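Local coordinates for enoyl CoA hydratase/isomerase (Crotonase) (Legionella pneumophila subsp. pneumophila, PDB 3I47), which probably acts as an enoyl-CoA hydratase or isomerase of the crotonase family, adding water across, or shifting, the double bond of enoyl-CoA substrates, at residues 50-55 and 96-101; 100-105 and 120-125. All blocks are in the same frame, centred on the assembly; numbering follows the deposited sequence.

Interaction 1: residues 50-55 and 96-101; sequences RVIVLK and SQSPKP
Ile-52 and Pro-101 share the one hydrogen bond that spans this contact. Ile-52 N lies 3.0 Å from Pro-101 O; the angle at the hydrogen is 173° and the donor sits almost on the extension of the carbonyl bond, so the link is straight at both ends. It lies just ahead of strand 102-106, on the edge facing strand 51-56, where Pro-101, having no N-H, takes part as an acceptor.

Van der Waals contacts surround that bond. The carbonyl of Arg-50 lies against the Lys-100/Pro-101 junction, its O 3.4 Å from Lys-100 CB and 3.3 Å from Pro-101 CD. Further along the same side of the ring, Val-51 CG2 comes within 4.3 Å of Pro-101 CG, a loose apolar touch. Ile-52 reaches the turn with the end of its longer branch: CG1 stands anti to the carbonyl carbon (chi1 -62°), and CD1 ends 4.1 Å from Ser-98 OG.

Within the turn, Ser-98 OG donates to Lys-100 O over 2.8 Å, approaching 22° off the carbonyl plane. This bond bridges the turn between helix 78-97 and the strand, and Lys-212 NZ binds the same Lys-100 carbonyl. The extended Lys-100 side chain carries NZ to Val-49 O, just ahead of strand 51-56, and to Ala-43 O in the last turn of helix 30-45.

Helix 30-45 also packs on Ile-52 through Leu-40, Ala-43 and Ile-44, while Ile-200 of helix 189-201 touches both Val-51 and Pro-101. Here the helical beta-alpha-beta connection returns to the sheet beside strand 51-56, with strand 14-19 along that strand's far edge.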
loop_
_atom_site.group_PDB
_atom_site.type_symbol
_atom_site.label_atom_id
_atom_site.label_comp_id
_atom_site.label_asym_id
_atom_site.label_seq_id
_atom_site.Cartn_x
_atom_site.Cartn_y
_atom_site.Cartn_z
ATOM N N ARG A 50 1.203 -12.200 7.808
ATOM C CA ARG A 50 2.528 -11.614 7.639
ATOM C C ARG A 50 2.545 -10.516 6.596
ATOM O O ARG A 50 3.345 -9.586 6.710
ATOM C CB ARG A 50 3.570 -12.673 7.260
ATOM C CG ARG A 50 3.941 -13.613 8.396
ATOM C CD ARG A 50 4.971 -14.628 7.962
ATOM N NE ARG A 50 5.254 -15.578 9.044
ATOM C CZ ARG A 50 5.953 -16.700 8.896
ATOM N NH1 ARG A 50 6.453 -17.026 7.710
ATOM N NH2 ARG A 50 6.127 -17.508 9.934
ATOM N N VAL A 51 1.702 -10.633 5.570
ATOM C CA VAL A 51 1.711 -9.668 4.451
ATOM C C VAL A 51 0.272 -9.247 4.196
ATOM O O VAL A 51 -0.629 -10.076 4.277
ATOM C CB VAL A 51 2.320 -10.300 3.166
ATOM C CG1 VAL A 51 2.242 -9.345 1.945
ATOM C CG2 VAL A 51 3.787 -10.740 3.411
ATOM N N ILE A 52 0.073 -7.963 3.907
ATOM C CA ILE A 52 -1.262 -7.427 3.629
ATOM C C ILE A 52 -1.364 -6.960 2.186
ATOM O O ILE A 52 -0.505 -6.215 1.716
ATOM C CB ILE A 52 -1.561 -6.264 4.583
ATOM C CG1 ILE A 52 -1.554 -6.776 6.034
ATOM C CG2 ILE A 52 -2.930 -5.626 4.269
ATOM C CD1 ILE A 52 -1.562 -5.666 7.085
ATOM N N VAL A 53 -2.419 -7.400 1.501
ATOM C CA VAL A 53 -2.691 -6.994 0.117
ATOM C C VAL A 53 -4.010 -6.231 0.035
ATOM O O VAL A 53 -5.028 -6.697 0.540
ATOM C CB VAL A 53 -2.749 -8.227 -0.837
ATOM C CG1 VAL A 53 -3.172 -7.828 -2.236
ATOM C CG2 VAL A 53 -1.395 -8.910 -0.894
ATOM N N LEU A 54 -3.966 -5.050 -0.576
ATOM C CA LEU A 54 -5.184 -4.313 -0.939
ATOM C C LEU A 54 -5.421 -4.492 -2.429
ATOM O O LEU A 54 -4.567 -4.140 -3.245
ATOM C CB LEU A 54 -5.025 -2.814 -0.641
ATOM C CG LEU A 54 -4.494 -2.366 0.730
ATOM C CD1 LEU A 54 -4.451 -0.827 0.812
ATOM C CD2 LEU A 54 -5.304 -2.962 1.897
ATOM N N LYS A 55 -6.581 -5.037 -2.786
ATOM C CA LYS A 55 -6.911 -5.278 -4.184
ATOM C C LYS A 55 -8.369 -4.977 -4.428
ATOM O O LYS A 55 -9.049 -4.485 -3.530
ATOM C CB LYS A 55 -6.547 -6.710 -4.610
ATOM C CG LYS A 55 -7.295 -7.852 -3.885
ATOM C CD LYS A 55 -6.766 -9.209 -4.367
ATOM C CE LYS A 55 -7.466 -10.373 -3.702
ATOM N NZ LYS A 55 -8.869 -10.516 -4.215
ATOM N N SER A 96 0.553 3.274 6.147
ATOM C CA SER A 96 1.985 3.650 6.151
ATOM C C SER A 96 2.711 3.202 7.422
ATOM O O SER A 96 3.930 2.949 7.404
ATOM C CB SER A 96 2.146 5.157 5.953
ATOM O OG SER A 96 1.796 5.885 7.113
ATOM N N GLN A 97 1.960 3.116 8.515
ATOM C CA GLN A 97 2.486 2.712 9.826
ATOM C C GLN A 97 2.516 1.197 10.066
ATOM O O GLN A 97 3.051 0.748 11.088
ATOM C CB GLN A 97 1.679 3.377 10.944
ATOM C CG GLN A 97 1.953 4.871 11.083
ATOM C CD GLN A 97 3.325 5.151 11.679
ATOM O OE1 GLN A 97 3.635 4.705 12.789
ATOM N NE2 GLN A 97 4.151 5.886 10.947
ATOM N N SER A 98 1.954 0.410 9.150
ATOM C CA SER A 98 1.969 -1.049 9.280
ATOM C C SER A 98 3.399 -1.557 9.425
ATOM O O SER A 98 4.226 -1.259 8.568
ATOM C CB SER A 98 1.381 -1.703 8.032
ATOM O OG SER A 98 1.527 -3.126 8.098
ATOM N N PRO A 99 3.685 -2.343 10.476
ATOM C CA PRO A 99 5.022 -2.961 10.553
ATOM C C PRO A 99 5.169 -4.090 9.536
ATOM O O PRO A 99 6.296 -4.454 9.179
ATOM C CB PRO A 99 5.090 -3.543 11.971
ATOM C CG PRO A 99 3.856 -3.109 12.667
ATOM C CD PRO A 99 2.855 -2.621 11.659
ATOM N N LYS A 100 4.043 -4.653 9.105
ATOM C CA LYS A 100 4.028 -5.726 8.099
ATOM C C LYS A 100 4.081 -5.156 6.673
ATOM O O LYS A 100 3.582 -4.043 6.420
ATOM C CB LYS A 100 2.759 -6.575 8.253
ATOM C CG LYS A 100 2.579 -7.117 9.662
ATOM C CD LYS A 100 1.284 -7.878 9.820
ATOM C CE LYS A 100 1.204 -8.383 11.245
ATOM N NZ LYS A 100 0.009 -9.220 11.518
ATOM N N PRO A 101 4.668 -5.914 5.726
ATOM C CA PRO A 101 4.673 -5.480 4.317
ATOM C C PRO A 101 3.265 -5.271 3.785
ATOM O O PRO A 101 2.365 -6.075 4.057
ATOM C CB PRO A 101 5.311 -6.651 3.575
ATOM C CG PRO A 101 6.110 -7.378 4.623
ATOM C CD PRO A 101 5.419 -7.170 5.935
#

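Interaction 2: residues 100-105 and 120-125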
loop_
_atom_site.group_PDB
_atom_site.type_symbol
_atom_site.label_atom_id
_atom_site.label_comp_id
_atom_site.label_asym_id
_atom_site.label_seq_id
_atom_site.Cartn_x
_atom_site.Cartn_y
_atom_site.Cartn_z
ATOM N N LYS A 100 4.043 -4.653 9.105
ATOM C CA LYS A 100 4.028 -5.726 8.099
ATOM C C LYS A 100 4.081 -5.156 6.673
ATOM O O LYS A 100 3.582 -4.043 6.420
ATOM C CB LYS A 100 2.759 -6.575 8.253
ATOM C CG LYS A 100 2.579 -7.117 9.662
ATOM C CD LYS A 100 1.284 -7.878 9.820
ATOM C CE LYS A 100 1.204 -8.383 11.245
ATOM N NZ LYS A 100 0.009 -9.220 11.518
ATOM N N PRO A 101 4.668 -5.914 5.726
ATOM C CA PRO A 101 4.673 -5.480 4.317
ATOM C C PRO A 101 3.265 -5.271 3.785
ATOM O O PRO A 101 2.365 -6.075 4.057
ATOM C CB PRO A 101 5.311 -6.651 3.575
ATOM C CG PRO A 101 6.110 -7.378 4.623
ATOM C CD PRO A 101 5.419 -7.170 5.935
ATOM N N THR A 102 3.085 -4.188 3.037
ATOM C CA THR A 102 1.795 -3.876 2.408
ATOM C C THR A 102 1.945 -3.778 0.894
ATOM O O THR A 102 2.921 -3.209 0.386
ATOM C CB THR A 102 1.224 -2.560 2.938
ATOM O OG1 THR A 102 2.195 -1.524 2.783
ATOM C CG2 THR A 102 0.846 -2.687 4.411
ATOM N N ILE A 103 0.968 -4.327 0.178
ATOM C CA ILE A 103 1.015 -4.401 -1.287
ATOM C C ILE A 103 -0.322 -3.936 -1.828
ATOM O O ILE A 103 -1.368 -4.421 -1.372
ATOM C CB ILE A 103 1.253 -5.847 -1.776
ATOM C CG1 ILE A 103 2.635 -6.330 -1.332
ATOM C CG2 ILE A 103 1.117 -5.942 -3.305
ATOM C CD1 ILE A 103 2.823 -7.827 -1.484
ATOM N N ALA A 104 -0.286 -3.011 -2.783
ATOM C CA ALA A 104 -1.500 -2.626 -3.542
ATOM C C ALA A 104 -1.490 -3.281 -4.915
ATOM O O ALA A 104 -0.465 -3.250 -5.600
ATOM C CB ALA A 104 -1.577 -1.109 -3.697
ATOM N N MET A 105 -2.619 -3.868 -5.315
ATOM C CA MET A 105 -2.728 -4.577 -6.590
ATOM C C MET A 105 -3.751 -3.794 -7.408
ATOM O O MET A 105 -4.930 -3.734 -7.027
ATOM C CB MET A 105 -3.198 -6.028 -6.354
ATOM C CG MET A 105 -3.474 -6.836 -7.618
ATOM S SD MET A 105 -4.148 -8.521 -7.332
ATOM C CE MET A 105 -5.632 -8.428 -8.311
ATOM N N ALA A 120 0.694 4.744 -0.573
ATOM C CA ALA A 120 0.818 4.524 0.860
ATOM C C ALA A 120 1.359 3.138 1.178
ATOM O O ALA A 120 2.018 2.940 2.207
ATOM C CB ALA A 120 -0.549 4.712 1.537
ATOM N N CYS A 121 1.043 2.181 0.309
ATOM C CA CYS A 121 1.548 0.812 0.459
ATOM C C CYS A 121 3.049 0.770 0.169
ATOM O O CYS A 121 3.575 1.624 -0.544
ATOM C CB CYS A 121 0.818 -0.140 -0.483
ATOM S SG CYS A 121 -0.890 -0.471 0.033
ATOM N N ASP A 122 3.727 -0.237 0.706
ATOM C CA ASP A 122 5.167 -0.387 0.431
ATOM C C ASP A 122 5.414 -0.659 -1.051
ATOM O O ASP A 122 6.388 -0.167 -1.632
ATOM C CB ASP A 122 5.784 -1.556 1.197
ATOM C CG ASP A 122 5.731 -1.391 2.692
ATOM O OD1 ASP A 122 5.969 -0.275 3.210
ATOM O OD2 ASP A 122 5.475 -2.420 3.346
ATOM N N ILE A 123 4.545 -1.479 -1.631
ATOM C CA ILE A 123 4.739 -2.016 -2.971
ATOM C C ILE A 123 3.419 -1.898 -3.715
ATOM O O ILE A 123 2.368 -2.170 -3.139
ATOM C CB ILE A 123 5.138 -3.507 -2.938
ATOM C CG1 ILE A 123 6.468 -3.709 -2.194
ATOM C CG2 ILE A 123 5.204 -4.092 -4.356
ATOM C CD1 ILE A 123 6.656 -5.160 -1.692
ATOM N N ALA A 124 3.471 -1.490 -4.979
ATOM C CA ALA A 124 2.282 -1.505 -5.819
ATOM C C ALA A 124 2.578 -2.268 -7.103
ATOM O O ALA A 124 3.657 -2.127 -7.698
ATOM C CB ALA A 124 1.764 -0.067 -6.106
ATOM N N ILE A 125 1.624 -3.111 -7.489
ATOM C CA ILE A 125 1.716 -3.958 -8.661
ATOM C C ILE A 125 0.547 -3.563 -9.549
ATOM O O ILE A 125 -0.602 -3.553 -9.086
ATOM C CB ILE A 125 1.565 -5.446 -8.266
ATOM C CG1 ILE A 125 2.678 -5.882 -7.290
ATOM C CG2 ILE A 125 1.563 -6.338 -9.530
ATOM C CD1 ILE A 125 2.438 -7.260 -6.627
HETATM O O HOH W 1 3.135 0.064 4.920
#
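Thr-102 and Asp-122 hold each other through two reciprocal hydrogen bonds where the parallel strands 102-106 and 123-127 begin. From Thr-102 CB, itself 4.2 Å from Cys-121 SG, the side chain is short. With chi1 at 54°, OG1 sits between the backbone N and the carbonyl carbon, and this turns it to the start of the neighbouring strand. There it accepts from Asp-122 N at 2.9 Å, with Cys-121 CA close by, and also bonds a water. That water gives only a weak bond to Asp-122 OD1.

The aspartate returns the contact: its OD2 takes the N-H of Thr-102 at 3.0 Å, met from above the carboxylate plane, 41° out of it. Backbone pairing follows. Ile-123 N donates to Thr-102 O, Ala-104 N to Ile-123 O and Ile-125 N to Ala-104 O, the last two both at 2.8 Å. Bridges at Ile-103/Ile-123, Ala-104/Ala-124 and Met-105/Ile-125 fix the register, and the short strand axes are turned 22° against each other, the twist of a parallel pair.

Side chains alternate between the faces. Ile-103 lies alongside Ile-123, pointing the same way, and its CG2 meets Ile-125 CD1 at 3.8 Å; helix 189-201 packs on this face through Leu-189 and Thr-193. On the opposite face, Ala-104 CB touches Cys-121 SG at 3.8 Å, and Ile-95 of helix 78-97 adds to that side.

Asp-122 OD2 also forms a salt bridge with Lys-212, whose NZ bonds Lys-100 O as well and so bridges the two segments; this charge probably favours the anionic carboxylate. Side-chain bonds thus join the first residues of the pair, and regular parallel-sheet bonding the apolar ones beyond.

Overall arrangement
Along the chain, residues 50-55 come first, on strand 51-56. The chain then passes through helices 67-74 and 78-97, and interaction 1 closes this long excursion at residues 96-101. Interaction 2 starts on the same stretch, sharing Lys-100 and Pro-101, and closes a shorter loop through strand 109-111 and helix 113-120. The two loops therefore follow in series, overlapping at those two residues. Their centres are about 6 Å apart, and strand 102-106 joins them as neighbour to both 51-56 and 123-127: Ile-52 O probably accepts from Ile-103 N, and Leu-54 packs on Cys-121. Together they tie three consecutive parallel strands of the central crotonase sheet to the helical connections.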